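Local coordinates for probable phospholipase A2 homolog 2 (Oryza sativa, PDB 2WG9), which probably catalyses the calcium-dependent hydrolysis of the 2-acyl ester of membrane phosphoglycerides, releasing a lysophospholipid and a free fatty acid, at residues P32-G37 and S107-V112; P52-D57 and C100-T105; D73-M78 and E114-A119. All coordinates share one frame; numbering follows the deposited sequence.

Contact 1 (P32-G37 and S107-V112); sequences PLLRYG and SVIRGV
Leu34 meets Val108 and Ile109 where the loop leading into strand 35-37 faces helix 102-125, part of the wall of the acyl-binding pocket in this secretory phospholipase A2. The apolar packing is modest, burying 115 Å² over both sides, and Val108 and Ile109 are the two residues of the helix segment that Leu34 touches. The backbones stay well apart, with 8.8 Å between the CA atoms of Leu34 and Ile109, and the side chains span that gap.

Leu34 was modelled in two conformers, so the exact touch is not unique. In the conformer described here it holds CG opposite its backbone N (chi1 -163°), which carries the branched end from the loop toward the helix. There CD1 of Leu34 stands 4.0 Å from CG1 of Val108, and the two side chains run past each other in opposite directions, so the touch is alongside. Arg110, which does not touch the 32-37 segment, forms salt bridges to Glu114 and Asp88. Bound octanoic acid touches both Leu34 and Ile109, so these two residues of the patch border the ligand. Ile109 differs from Val108 in its approach: its CB does not point at the loop, yet its outer carbons come nearer to it, and its side chain also touches Ile87 of helix 77-88. On the loop side, its CG1 lies 4.3 Å from CD1 of Leu34.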
# COMPACT_ATOMS: atom_id res chain seq x y z
N PRO A 32 -6.16 4.06 -9.28
CA PRO A 32 -6.39 2.68 -9.73
C PRO A 32 -5.20 2.03 -10.45
O PRO A 32 -5.14 0.81 -10.54
CB PRO A 32 -7.59 2.79 -10.69
CG PRO A 32 -8.18 4.15 -10.44
CD PRO A 32 -7.02 5.01 -10.02
N LEU A 33 -4.27 2.84 -10.96
CA LEU A 33 -3.14 2.33 -11.74
C LEU A 33 -1.77 2.49 -11.06
O LEU A 33 -0.77 1.97 -11.54
CB LEU A 33 -3.11 3.01 -13.13
CG LEU A 33 -4.27 2.77 -14.09
CD1 LEU A 33 -4.02 3.50 -15.40
CD2 LEU A 33 -4.53 1.27 -14.34
N LEU A 34 -1.75 3.22 -9.95
CA LEU A 34 -0.53 3.48 -9.19
C LEU A 34 0.28 2.20 -8.95
O LEU A 34 -0.28 1.19 -8.51
CB LEU A 34 -0.90 4.14 -7.85
CG LEU A 34 0.14 4.88 -7.00
CD1 LEU A 34 -0.54 6.00 -6.22
CD2 LEU A 34 0.88 3.94 -6.06
N ARG A 35 1.57 2.25 -9.25
CA ARG A 35 2.52 1.21 -8.86
C ARG A 35 3.80 1.87 -8.37
O ARG A 35 4.50 2.51 -9.15
CB ARG A 35 2.81 0.23 -10.00
CG ARG A 35 1.65 -0.68 -10.29
CD ARG A 35 2.00 -1.72 -11.31
NE ARG A 35 0.88 -2.64 -11.50
CZ ARG A 35 0.80 -3.54 -12.48
NH1 ARG A 35 1.78 -3.64 -13.38
NH2 ARG A 35 -0.26 -4.33 -12.57
N TYR A 36 4.08 1.70 -7.08
CA TYR A 36 5.16 2.40 -6.41
C TYR A 36 5.90 1.40 -5.53
O TYR A 36 5.28 0.67 -4.74
CB TYR A 36 4.56 3.54 -5.57
CG TYR A 36 5.52 4.35 -4.74
CD1 TYR A 36 5.82 5.67 -5.09
CD2 TYR A 36 6.09 3.83 -3.58
CE1 TYR A 36 6.69 6.44 -4.31
CE2 TYR A 36 6.96 4.58 -2.80
CZ TYR A 36 7.25 5.88 -3.17
OH TYR A 36 8.11 6.62 -2.39
N GLY A 37 7.23 1.37 -5.67
CA GLY A 37 8.06 0.39 -4.97
C GLY A 37 7.69 -1.00 -5.44
O GLY A 37 7.32 -1.19 -6.61
N SER A 107 -0.15 10.91 -0.31
CA SER A 107 -1.42 11.61 -0.17
C SER A 107 -2.51 10.97 -1.03
O SER A 107 -3.68 10.89 -0.61
CB SER A 107 -1.27 13.10 -0.50
OG SER A 107 -2.52 13.76 -0.36
N VAL A 108 -2.13 10.49 -2.21
CA VAL A 108 -3.07 9.78 -3.10
C VAL A 108 -3.51 8.45 -2.46
O VAL A 108 -4.70 8.12 -2.43
CB VAL A 108 -2.47 9.58 -4.53
CG1 VAL A 108 -3.40 8.73 -5.41
CG2 VAL A 108 -2.20 10.94 -5.20
N ILE A 109 -2.55 7.70 -1.92
CA ILE A 109 -2.86 6.46 -1.21
C ILE A 109 -3.74 6.77 0.00
O ILE A 109 -4.75 6.11 0.23
CB ILE A 109 -1.58 5.70 -0.76
CG1 ILE A 109 -0.77 5.27 -2.00
CG2 ILE A 109 -1.93 4.50 0.13
CD1 ILE A 109 0.70 4.95 -1.73
N ARG A 110 -3.35 7.80 0.76
CA ARG A 110 -4.07 8.19 1.97
C ARG A 110 -5.55 8.47 1.71
O ARG A 110 -6.40 8.01 2.46
CB ARG A 110 -3.42 9.40 2.65
CG ARG A 110 -3.60 9.38 4.15
CD ARG A 110 -3.53 10.76 4.84
NE ARG A 110 -3.46 10.57 6.29
CZ ARG A 110 -4.51 10.36 7.08
NH1 ARG A 110 -5.74 10.31 6.58
NH2 ARG A 110 -4.34 10.20 8.39
N GLY A 111 -5.84 9.22 0.65
CA GLY A 111 -7.23 9.53 0.28
C GLY A 111 -8.10 8.29 0.10
O GLY A 111 -9.21 8.22 0.62
N VAL A 112 -7.58 7.32 -0.64
CA VAL A 112 -8.26 6.05 -0.92
C VAL A 112 -8.47 5.22 0.35
O VAL A 112 -9.55 4.65 0.56
CB VAL A 112 -7.48 5.22 -1.98
CG1 VAL A 112 -8.06 3.81 -2.13
CG2 VAL A 112 -7.47 5.94 -3.32

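Contact 2 (P52-D57 and C100-T105); sequences PCDALD and CNVGQT
Leu56 and Val102 mark the nearest backbone approach, 7.5 Å between their CA atoms, where the first turns of helices 55-68 and 102-125 lie against each other. Leu56 carries the contact from its side: its CD2 methyl rests 4.0 Å from the carbonyl O of Val102 and 4.1 Å from CG2 of Thr105. With CG turned away from the backbone N (chi1 -175°), the leucine extends toward the second helix, and its side chain and that of Thr105 cross obliquely. Val102 CG2 approaches Asp54 OD2 more loosely, and that carboxylate oxygen has its polar partners in Tyr36 OH and Thr94 OG1.

Both helices begin with a side-chain N-cap. Asp54 OD1 accepts from Asp57 N at 2.8 Å, approached nearly along the C-O bond, while Asn101 OD1 takes Gln104 N at 3.0 Å in the plane of its carbonyl and on a lone pair. The two N-H...O angles, 165° each, show nearly straight bonds. In the fold of this secretory phospholipase A2, these capped starts belong to the helix that supplies His63 and Asp64 and to the long C-terminal helix, and disulfides Cys23-Cys53 and Cys28-Cys100 fasten the chain just before each.

Asn101 also serves through its backbone O, which accepts from Thr105 N and, at 3.2 Å, from Thr105 OG1, the hydroxyl coming from above the carbonyl plane. Consistent with that bond, CG2 lies anti to the backbone N and meets Leu56. Asp57 holds the loop in front of its own helix: its OD2 receives Cys53 N at 2.8 Å through the anti lone pair, and further accepts from Lys38 N, while OD1 takes Tyr39 N.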
# COMPACT_ATOMS: atom_id res chain seq x y z
N PRO A 52 11.24 -3.89 1.02
CA PRO A 52 10.58 -2.73 0.42
C PRO A 52 11.61 -1.70 -0.01
O PRO A 52 12.76 -1.74 0.43
CB PRO A 52 9.73 -2.15 1.56
CG PRO A 52 9.70 -3.19 2.61
CD PRO A 52 10.94 -4.00 2.46
N CYS A 53 11.19 -0.77 -0.87
CA CYS A 53 12.09 0.14 -1.54
C CYS A 53 12.36 1.42 -0.76
O CYS A 53 13.36 2.10 -0.99
CB CYS A 53 11.53 0.48 -2.92
SG CYS A 53 11.31 -0.96 -3.95
N ASP A 54 11.43 1.75 0.14
CA ASP A 54 11.56 2.90 1.05
C ASP A 54 10.52 2.75 2.15
O ASP A 54 9.88 1.69 2.25
CB ASP A 54 11.44 4.25 0.30
CG ASP A 54 10.06 4.48 -0.33
OD1 ASP A 54 9.14 3.63 -0.21
OD2 ASP A 54 9.90 5.54 -0.96
N ALA A 55 10.36 3.79 2.97
CA ALA A 55 9.43 3.77 4.11
C ALA A 55 7.98 3.63 3.67
O ALA A 55 7.21 2.87 4.28
CB ALA A 55 9.60 5.03 4.97
N LEU A 56 7.60 4.36 2.62
CA LEU A 56 6.24 4.25 2.07
C LEU A 56 5.98 2.84 1.54
O LEU A 56 4.93 2.27 1.81
CB LEU A 56 5.99 5.30 0.98
CG LEU A 56 4.57 5.36 0.40
CD1 LEU A 56 3.50 5.57 1.48
CD2 LEU A 56 4.47 6.44 -0.68
N ASP A 57 6.94 2.29 0.80
CA ASP A 57 6.81 0.92 0.29
C ASP A 57 6.65 -0.09 1.43
O ASP A 57 5.87 -1.05 1.33
CB ASP A 57 8.01 0.58 -0.58
CG ASP A 57 7.73 -0.55 -1.54
OD1 ASP A 57 6.56 -0.74 -1.91
OD2 ASP A 57 8.70 -1.23 -1.95
N CYS A 100 8.29 9.11 -8.92
CA CYS A 100 7.19 9.65 -8.14
C CYS A 100 7.71 10.61 -7.08
O CYS A 100 8.89 10.59 -6.72
CB CYS A 100 6.38 8.53 -7.48
SG CYS A 100 5.55 7.37 -8.61
N ASN A 101 6.81 11.45 -6.59
CA ASN A 101 7.06 12.27 -5.41
C ASN A 101 6.50 11.55 -4.19
O ASN A 101 5.32 11.21 -4.16
CB ASN A 101 6.41 13.64 -5.60
CG ASN A 101 6.68 14.57 -4.45
OD1 ASN A 101 5.98 14.56 -3.43
ND2 ASN A 101 7.71 15.41 -4.61
N VAL A 102 7.35 11.33 -3.18
CA VAL A 102 6.96 10.55 -2.00
C VAL A 102 5.70 11.10 -1.33
O VAL A 102 4.70 10.38 -1.18
CB VAL A 102 8.11 10.42 -0.96
CG1 VAL A 102 7.66 9.61 0.24
CG2 VAL A 102 9.33 9.77 -1.60
N GLY A 103 5.74 12.38 -0.94
CA GLY A 103 4.63 13.02 -0.24
C GLY A 103 3.35 13.04 -1.06
O GLY A 103 2.27 12.78 -0.54
N GLN A 104 3.49 13.35 -2.34
CA GLN A 104 2.36 13.35 -3.27
C GLN A 104 1.70 11.97 -3.40
O GLN A 104 0.48 11.86 -3.27
CB GLN A 104 2.82 13.84 -4.64
CG GLN A 104 1.69 14.09 -5.63
CD GLN A 104 2.18 14.47 -7.02
OE1 GLN A 104 3.24 14.01 -7.47
NE2 GLN A 104 1.40 15.29 -7.72
N THR A 105 2.51 10.94 -3.65
CA THR A 105 1.99 9.57 -3.79
C THR A 105 1.34 9.10 -2.49
O THR A 105 0.28 8.48 -2.52
CB THR A 105 3.10 8.58 -4.24
OG1 THR A 105 3.56 8.95 -5.55
CG2 THR A 105 2.58 7.14 -4.29

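Contact 3 (D73-M78 and E114-A119); sequences DYLNTM and ETAVFA
Leu75 packs its CD2 methyl against helix 102-125, and this is the tight part of a contact that lies at the protein surface. CD2 lies 3.6 Å from the carbonyl O of Ala116 and 4.0 Å from each of two methyls, Ala116 CB and Ala119 CB, which sit about one helical turn apart. Its CG stands opposite the carbonyl carbon (chi1 -65°), and although CB does not point at the helix, the branched end bends over to it. The backbones are close at both places, 5.8 Å between the CA atoms of Leu75 and Ala116 and 5.5 Å between those of Thr77 and Val117; beside Leu75 the small alanines probably help.

Thr77, in the first turn of helix 77-88, touches more loosely: its CG2 has one near partner, Val117 O at 4.0 Å, while the side chain of Val117 packs on Asn80, Glu81 and Leu84. Between the Leu75 and Thr77 places sits a water, donating to Ala116 O at 2.8 Å and, in a weak bond, to Leu75 O.

The loop is shaped before it reaches the helix. Asp73 to Asn76 form a type I beta turn, with Asn76 N bonded to Asp73 O, and an Asx turn overlaps it: Asp73 OD1 accepts from Leu75 N at 3.1 Å, met from 55° above the carboxylate plane. Asn76, at the N-cap position, bonds through OD1 to Cys79 N. Across the contact the polar link is a single water, weakly held at Leu75 O, so the junction rests mainly on apolar packing.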
# COMPACT_ATOMS: atom_id res chain seq x y z
N ASP A 73 -9.71 -9.52 3.13
CA ASP A 73 -10.64 -8.44 3.44
C ASP A 73 -9.94 -7.09 3.33
O ASP A 73 -9.36 -6.59 4.29
CB ASP A 73 -11.25 -8.64 4.84
CG ASP A 73 -12.28 -7.58 5.20
OD1 ASP A 73 -12.72 -6.82 4.30
OD2 ASP A 73 -12.63 -7.49 6.39
N TYR A 74 -10.00 -6.51 2.13
CA TYR A 74 -9.39 -5.20 1.87
C TYR A 74 -10.10 -4.05 2.59
O TYR A 74 -9.64 -2.90 2.54
CB TYR A 74 -9.28 -4.93 0.36
CG TYR A 74 -10.58 -4.95 -0.40
CD1 TYR A 74 -10.96 -6.08 -1.14
CD2 TYR A 74 -11.44 -3.84 -0.42
CE1 TYR A 74 -12.15 -6.11 -1.86
CE2 TYR A 74 -12.64 -3.86 -1.14
CZ TYR A 74 -12.99 -5.00 -1.86
OH TYR A 74 -14.16 -5.03 -2.57
N LEU A 75 -11.20 -4.36 3.26
CA LEU A 75 -11.89 -3.38 4.10
C LEU A 75 -11.69 -3.61 5.61
O LEU A 75 -12.34 -2.97 6.44
CB LEU A 75 -13.38 -3.29 3.73
CG LEU A 75 -13.68 -2.76 2.31
CD1 LEU A 75 -15.17 -2.81 2.02
CD2 LEU A 75 -13.14 -1.35 2.10
N ASN A 76 -10.78 -4.53 5.96
CA ASN A 76 -10.39 -4.70 7.36
C ASN A 76 -9.90 -3.37 7.90
O ASN A 76 -8.97 -2.78 7.35
CB ASN A 76 -9.32 -5.78 7.52
CG ASN A 76 -8.97 -6.04 8.97
OD1 ASN A 76 -8.33 -5.22 9.62
ND2 ASN A 76 -9.39 -7.18 9.49
N THR A 77 -10.53 -2.91 8.98
CA THR A 77 -10.29 -1.56 9.50
C THR A 77 -8.94 -1.42 10.18
O THR A 77 -8.33 -0.36 10.11
CB THR A 77 -11.43 -1.09 10.45
OG1 THR A 77 -11.70 -2.10 11.42
CG2 THR A 77 -12.70 -0.80 9.66
N MET A 78 -8.47 -2.48 10.83
CA MET A 78 -7.12 -2.50 11.40
C MET A 78 -6.07 -2.33 10.32
O MET A 78 -5.20 -1.46 10.42
CB MET A 78 -6.86 -3.79 12.18
CG MET A 78 -7.63 -3.92 13.47
SD MET A 78 -6.90 -5.23 14.47
CE MET A 78 -5.54 -4.34 15.22
N GLU A 114 -8.52 6.26 3.55
CA GLU A 114 -9.51 6.93 4.39
C GLU A 114 -10.92 6.47 4.02
O GLU A 114 -11.73 6.14 4.90
CB GLU A 114 -9.44 8.44 4.21
CG GLU A 114 -8.22 9.10 4.80
CD GLU A 114 -8.06 10.55 4.34
OE1 GLU A 114 -9.07 11.16 3.92
OE2 GLU A 114 -6.93 11.07 4.39
N THR A 115 -11.21 6.45 2.72
CA THR A 115 -12.49 5.99 2.20
C THR A 115 -12.71 4.50 2.53
O THR A 115 -13.82 4.11 2.88
CB THR A 115 -12.57 6.24 0.68
OG1 THR A 115 -12.37 7.64 0.43
CG2 THR A 115 -13.94 5.85 0.12
N ALA A 116 -11.66 3.69 2.44
CA ALA A 116 -11.71 2.28 2.81
C ALA A 116 -12.04 2.08 4.29
O ALA A 116 -12.82 1.19 4.64
CB ALA A 116 -10.40 1.57 2.44
N VAL A 117 -11.44 2.91 5.15
CA VAL A 117 -11.70 2.87 6.59
C VAL A 117 -13.18 3.15 6.86
O VAL A 117 -13.85 2.37 7.54
CB VAL A 117 -10.81 3.86 7.40
CG1 VAL A 117 -11.26 3.93 8.85
CG2 VAL A 117 -9.34 3.44 7.33
N PHE A 118 -13.70 4.25 6.31
CA PHE A 118 -15.13 4.56 6.41
C PHE A 118 -16.03 3.44 5.88
O PHE A 118 -16.99 3.05 6.55
CB PHE A 118 -15.46 5.90 5.74
CG PHE A 118 -16.91 6.28 5.86
CD1 PHE A 118 -17.43 6.76 7.06
CD2 PHE A 118 -17.77 6.14 4.77
CE1 PHE A 118 -18.77 7.10 7.18
CE2 PHE A 118 -19.12 6.48 4.88
CZ PHE A 118 -19.62 6.96 6.08
N ALA A 119 -15.74 2.94 4.68
CA ALA A 119 -16.51 1.83 4.09
C ALA A 119 -16.52 0.61 5.01
O ALA A 119 -17.57 -0.02 5.20
CB ALA A 119 -15.97 1.46 2.72
O HOH W 1 -11.31 -0.53 6.28

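In the fold
From the N terminus, the chain reaches 32-37 first, then 52-57 and 73-78, and each of these meets helix 102-125 or its start in a different place. Contact 1 closes a loop from the strand region to 107-112, and contact 2, joining 52-57 to 100-105, is nested inside it. Contact 3 ties 73-78 to 114-119 and crosses both, because its first segment lies within their loops and its second beyond their ends. Tyr36 brings contacts 1 and 2 together, its OH packing 3.5 Å from CG2 of Val102. Contacts 2 and 3 lie on opposite sides of the chain's centre, their centres about 21 Å apart.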